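Long-range contact in inositol-1-monophosphatase (PDB 2P3N), which removes phosphate, with magnesium as cofactor, from inositol monophosphates and fructose 1,6-bisphosphate as well as several other phosphate esters: residues Arg43-Arg54 / Ile62-Glu70. Residues are numbered along the deposited sequence; the frame is centred on the assembly and turned at random.
Sequences REAQRMIVDEIR and IMAEEGIFE. With MG (magnesium ion), chain E.
Ile-62 sets its CD1 against the helix between Val-50 CG1, 3.5 Å away, and Ile-53 CG2, and the same methyl sits over one face of the Arg-54 guanidinium, toward its rim. Two residues on, Ala-64 CB packs against the amide end of Gln-46, whose CG stands anti to the backbone N (chi1 -167°) and whose extended chain reaches from the helix to the strand. In the inositol monophosphatase fold strand 61-64 is outermost, within this chain, in the seven-stranded mixed sheet; its segment 62-64 runs nearly antiparallel to helix segment 43-54 (171°) and leads directly into the metal site. Glu-65 OE1 binds magnesium at 2.1 Å, together with Asp-79 OD2 and the carbonyl O of Ile-81. Glu-66, centre of an inverse gamma turn, lays CB against the Gln-46 amide, while OE1 accepts from a magnesium-bound water and OE2 forms a salt bridge with Lys-31. With an alanine at Gln-46, Glu-66 CB would probably lose the amide lying against it, and a gap would open beside Ala-64 CB. Ile-68 meets Val-50 tip to tip, CD1 to CG2 at 3.5 Å. Glu-70 OE2 receives a weak, bent salt-bridge hydrogen bond (131°) from Arg-54 NH2 at 3.2 Å, while Glu-70 OE1 accepts one from the Ile-62 backbone N at 2.7 Å.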
loop_
_atom_site.group_PDB
_atom_site.type_symbol
_atom_site.label_atom_id
_atom_site.label_comp_id
_atom_site.label_asym_id
_atom_site.label_seq_id
_atom_site.Cartn_x
_atom_site.Cartn_y
_atom_site.Cartn_z
ATOM N N ARG A 43 -23.727 -6.841 -5.786
ATOM C CA ARG A 43 -24.741 -6.047 -6.490
ATOM C C ARG A 43 -24.503 -4.547 -6.433
ATOM O O ARG A 43 -24.677 -3.839 -7.415
ATOM C CB ARG A 43 -26.129 -6.306 -5.908
ATOM C CG ARG A 43 -26.620 -7.725 -5.989
ATOM C CD ARG A 43 -28.041 -7.789 -5.440
ATOM N NE ARG A 43 -28.549 -9.156 -5.350
ATOM C CZ ARG A 43 -28.197 -10.024 -4.410
ATOM N NH1 ARG A 43 -27.335 -9.663 -3.468
ATOM N NH2 ARG A 43 -28.699 -11.252 -4.415
ATOM N N GLU A 44 -24.145 -4.060 -5.260
ATOM C CA GLU A 44 -23.894 -2.647 -5.084
ATOM C C GLU A 44 -22.699 -2.248 -5.944
ATOM O O GLU A 44 -22.686 -1.175 -6.546
ATOM C CB GLU A 44 -23.639 -2.383 -3.602
ATOM C CG GLU A 44 -23.227 -0.980 -3.251
ATOM C CD GLU A 44 -23.242 -0.751 -1.755
ATOM O OE1 GLU A 44 -22.966 -1.707 -0.998
ATOM O OE2 GLU A 44 -23.527 0.387 -1.338
ATOM N N ALA A 45 -21.706 -3.129 -6.013
ATOM C CA ALA A 45 -20.511 -2.880 -6.797
ATOM C C ALA A 45 -20.871 -2.891 -8.271
ATOM O O ALA A 45 -20.356 -2.093 -9.056
ATOM C CB ALA A 45 -19.467 -3.944 -6.511
ATOM N N GLN A 46 -21.769 -3.798 -8.638
ATOM C CA GLN A 46 -22.200 -3.913 -10.018
ATOM C C GLN A 46 -23.024 -2.715 -10.442
ATOM O O GLN A 46 -22.935 -2.273 -11.592
ATOM C CB GLN A 46 -23.028 -5.170 -10.211
ATOM C CG GLN A 46 -23.230 -5.502 -11.675
ATOM C CD GLN A 46 -24.092 -6.718 -11.872
ATOM O OE1 GLN A 46 -25.309 -6.605 -12.025
ATOM N NE2 GLN A 46 -23.470 -7.900 -11.852
ATOM N N ARG A 47 -23.839 -2.198 -9.520
ATOM C CA ARG A 47 -24.680 -1.033 -9.818
ATOM C C ARG A 47 -23.763 0.144 -10.064
ATOM O O ARG A 47 -23.902 0.873 -11.050
ATOM C CB ARG A 47 -25.617 -0.687 -8.654
ATOM C CG ARG A 47 -26.684 -1.719 -8.354
ATOM C CD ARG A 47 -27.734 -1.146 -7.404
ATOM N NE ARG A 47 -28.585 -2.179 -6.810
ATOM C CZ ARG A 47 -28.209 -2.978 -5.813
ATOM N NH1 ARG A 47 -26.994 -2.866 -5.293
ATOM N NH2 ARG A 47 -29.050 -3.885 -5.330
ATOM N N MET A 48 -22.819 0.321 -9.148
ATOM C CA MET A 48 -21.868 1.407 -9.255
ATOM C C MET A 48 -21.217 1.401 -10.644
ATOM O O MET A 48 -21.162 2.434 -11.320
ATOM C CB MET A 48 -20.816 1.284 -8.149
ATOM C CG MET A 48 -19.974 2.537 -7.982
ATOM S SD MET A 48 -19.188 2.725 -6.360
ATOM C CE MET A 48 -20.355 3.803 -5.507
ATOM N N ILE A 49 -20.761 0.227 -11.080
ATOM C CA ILE A 49 -20.107 0.097 -12.379
ATOM C C ILE A 49 -21.070 0.294 -13.558
ATOM O O ILE A 49 -20.873 1.179 -14.393
ATOM C CB ILE A 49 -19.412 -1.294 -12.522
ATOM C CG1 ILE A 49 -18.316 -1.459 -11.463
ATOM C CG2 ILE A 49 -18.801 -1.437 -13.915
ATOM C CD1 ILE A 49 -17.713 -2.869 -11.413
ATOM N N VAL A 50 -22.103 -0.545 -13.612
ATOM C CA VAL A 50 -23.106 -0.508 -14.672
ATOM C C VAL A 50 -23.673 0.874 -14.921
ATOM O O VAL A 50 -23.957 1.241 -16.058
ATOM C CB VAL A 50 -24.278 -1.426 -14.339
ATOM C CG1 VAL A 50 -25.448 -1.121 -15.271
ATOM C CG2 VAL A 50 -23.840 -2.886 -14.458
ATOM N N ASP A 51 -23.863 1.624 -13.845
ATOM C CA ASP A 51 -24.394 2.972 -13.937
ATOM C C ASP A 51 -23.457 3.932 -14.654
ATOM O O ASP A 51 -23.913 4.797 -15.405
ATOM C CB ASP A 51 -24.684 3.510 -12.544
ATOM C CG ASP A 51 -25.965 2.974 -11.976
ATOM O OD1 ASP A 51 -26.516 2.024 -12.573
ATOM O OD2 ASP A 51 -26.416 3.501 -10.933
ATOM N N GLU A 52 -22.153 3.804 -14.414
ATOM C CA GLU A 52 -21.194 4.693 -15.066
ATOM C C GLU A 52 -21.050 4.355 -16.538
ATOM O O GLU A 52 -20.876 5.249 -17.377
ATOM C CB GLU A 52 -19.825 4.616 -14.389
ATOM C CG GLU A 52 -19.685 5.524 -13.179
ATOM C CD GLU A 52 -19.640 6.991 -13.548
ATOM O OE1 GLU A 52 -18.585 7.466 -14.024
ATOM O OE2 GLU A 52 -20.673 7.665 -13.366
ATOM N N ILE A 53 -21.102 3.066 -16.851
ATOM C CA ILE A 53 -21.001 2.648 -18.228
ATOM C C ILE A 53 -22.253 3.150 -18.942
ATOM O O ILE A 53 -22.163 3.834 -19.964
ATOM C CB ILE A 53 -20.892 1.126 -18.334
ATOM C CG1 ILE A 53 -19.552 0.666 -17.757
ATOM C CG2 ILE A 53 -20.994 0.709 -19.775
ATOM C CD1 ILE A 53 -19.333 -0.824 -17.829
ATOM N N ARG A 54 -23.419 2.836 -18.380
ATOM C CA ARG A 54 -24.696 3.264 -18.959
ATOM C C ARG A 54 -24.729 4.778 -19.181
ATOM O O ARG A 54 -25.421 5.283 -20.073
ATOM C CB ARG A 54 -25.860 2.859 -18.044
ATOM C CG ARG A 54 -26.167 1.360 -18.014
ATOM C CD ARG A 54 -27.145 0.955 -19.118
ATOM N NE ARG A 54 -27.381 -0.490 -19.201
ATOM C CZ ARG A 54 -27.935 -1.233 -18.244
ATOM N NH1 ARG A 54 -28.322 -0.683 -17.101
ATOM N NH2 ARG A 54 -28.110 -2.533 -18.441
ATOM N N ILE A 62 -24.490 -4.510 -21.827
ATOM C CA ILE A 62 -23.804 -4.951 -20.625
ATOM C C ILE A 62 -24.148 -6.386 -20.301
ATOM O O ILE A 62 -25.293 -6.807 -20.419
ATOM C CB ILE A 62 -24.189 -4.082 -19.394
ATOM C CG1 ILE A 62 -23.481 -2.729 -19.456
ATOM C CG2 ILE A 62 -23.855 -4.821 -18.107
ATOM C CD1 ILE A 62 -23.616 -1.910 -18.206
ATOM N N MET A 63 -23.140 -7.144 -19.908
ATOM C CA MET A 63 -23.347 -8.519 -19.512
ATOM C C MET A 63 -22.613 -8.567 -18.186
ATOM O O MET A 63 -21.386 -8.551 -18.144
ATOM C CB MET A 63 -22.722 -9.495 -20.504
ATOM C CG MET A 63 -23.209 -10.917 -20.311
ATOM S SD MET A 63 -21.877 -12.115 -20.316
ATOM C CE MET A 63 -21.429 -12.025 -22.026
ATOM N N ALA A 64 -23.381 -8.584 -17.103
ATOM C CA ALA A 64 -22.821 -8.600 -15.763
ATOM C C ALA A 64 -23.247 -9.866 -15.018
ATOM O O ALA A 64 -24.406 -10.291 -15.094
ATOM C CB ALA A 64 -23.263 -7.329 -14.999
ATOM N N GLU A 65 -22.297 -10.476 -14.312
ATOM C CA GLU A 65 -22.574 -11.700 -13.577
ATOM C C GLU A 65 -23.910 -11.676 -12.863
ATOM O O GLU A 65 -24.796 -12.468 -13.154
ATOM C CB GLU A 65 -21.474 -11.978 -12.554
ATOM C CG GLU A 65 -21.898 -13.003 -11.532
ATOM C CD GLU A 65 -20.742 -13.649 -10.839
ATOM O OE1 GLU A 65 -19.810 -12.915 -10.448
ATOM O OE2 GLU A 65 -20.773 -14.887 -10.680
ATOM N N GLU A 66 -24.046 -10.755 -11.924
ATOM C CA GLU A 66 -25.255 -10.643 -11.141
ATOM C C GLU A 66 -26.472 -10.094 -11.879
ATOM O O GLU A 66 -26.870 -8.953 -11.652
ATOM C CB GLU A 66 -24.972 -9.790 -9.905
ATOM C CG GLU A 66 -24.677 -10.588 -8.644
ATOM C CD GLU A 66 -23.440 -11.439 -8.758
ATOM O OE1 GLU A 66 -22.334 -10.869 -8.821
ATOM O OE2 GLU A 66 -23.574 -12.679 -8.783
ATOM N N GLY A 67 -27.060 -10.887 -12.773
ATOM C CA GLY A 67 -28.261 -10.430 -13.457
ATOM C C GLY A 67 -28.292 -9.964 -14.903
ATOM O O GLY A 67 -28.951 -10.585 -15.722
ATOM N N ILE A 68 -27.610 -8.871 -15.227
ATOM C CA ILE A 68 -27.625 -8.333 -16.592
ATOM C C ILE A 68 -26.940 -9.230 -17.618
ATOM O O ILE A 68 -25.718 -9.377 -17.608
ATOM C CB ILE A 68 -26.958 -6.946 -16.637
ATOM C CG1 ILE A 68 -27.407 -6.113 -15.429
ATOM C CG2 ILE A 68 -27.321 -6.236 -17.941
ATOM C CD1 ILE A 68 -26.647 -4.817 -15.263
ATOM N N PHE A 69 -27.727 -9.817 -18.519
ATOM C CA PHE A 69 -27.171 -10.714 -19.539
ATOM C C PHE A 69 -27.475 -10.309 -20.982
ATOM O O PHE A 69 -27.894 -11.140 -21.786
ATOM C CB PHE A 69 -27.681 -12.141 -19.315
ATOM C CG PHE A 69 -27.437 -12.670 -17.926
ATOM C CD1 PHE A 69 -26.196 -12.522 -17.310
ATOM C CD2 PHE A 69 -28.445 -13.347 -17.241
ATOM C CE1 PHE A 69 -25.965 -13.040 -16.036
ATOM C CE2 PHE A 69 -28.220 -13.867 -15.973
ATOM C CZ PHE A 69 -26.980 -13.714 -15.371
ATOM N N GLU A 70 -27.246 -9.044 -21.320
ATOM C CA GLU A 70 -27.522 -8.565 -22.666
ATOM C C GLU A 70 -26.586 -9.114 -23.753
ATOM O O GLU A 70 -25.666 -9.900 -23.483
ATOM C CB GLU A 70 -27.493 -7.035 -22.687
ATOM C CG GLU A 70 -28.292 -6.407 -21.562
ATOM C CD GLU A 70 -28.181 -4.899 -21.537
ATOM O OE1 GLU A 70 -27.162 -4.375 -22.019
ATOM O OE2 GLU A 70 -29.103 -4.232 -21.023
HETATM MG MG MG E . -18.201 -12.478 -9.170
HETATM O O HOH W 1 -19.630 -10.957 -8.294
HETATM O O HOH W 2 -18.866 -13.740 -7.858
HETATM O O HOH W 3 -17.281 -14.267 -9.808
#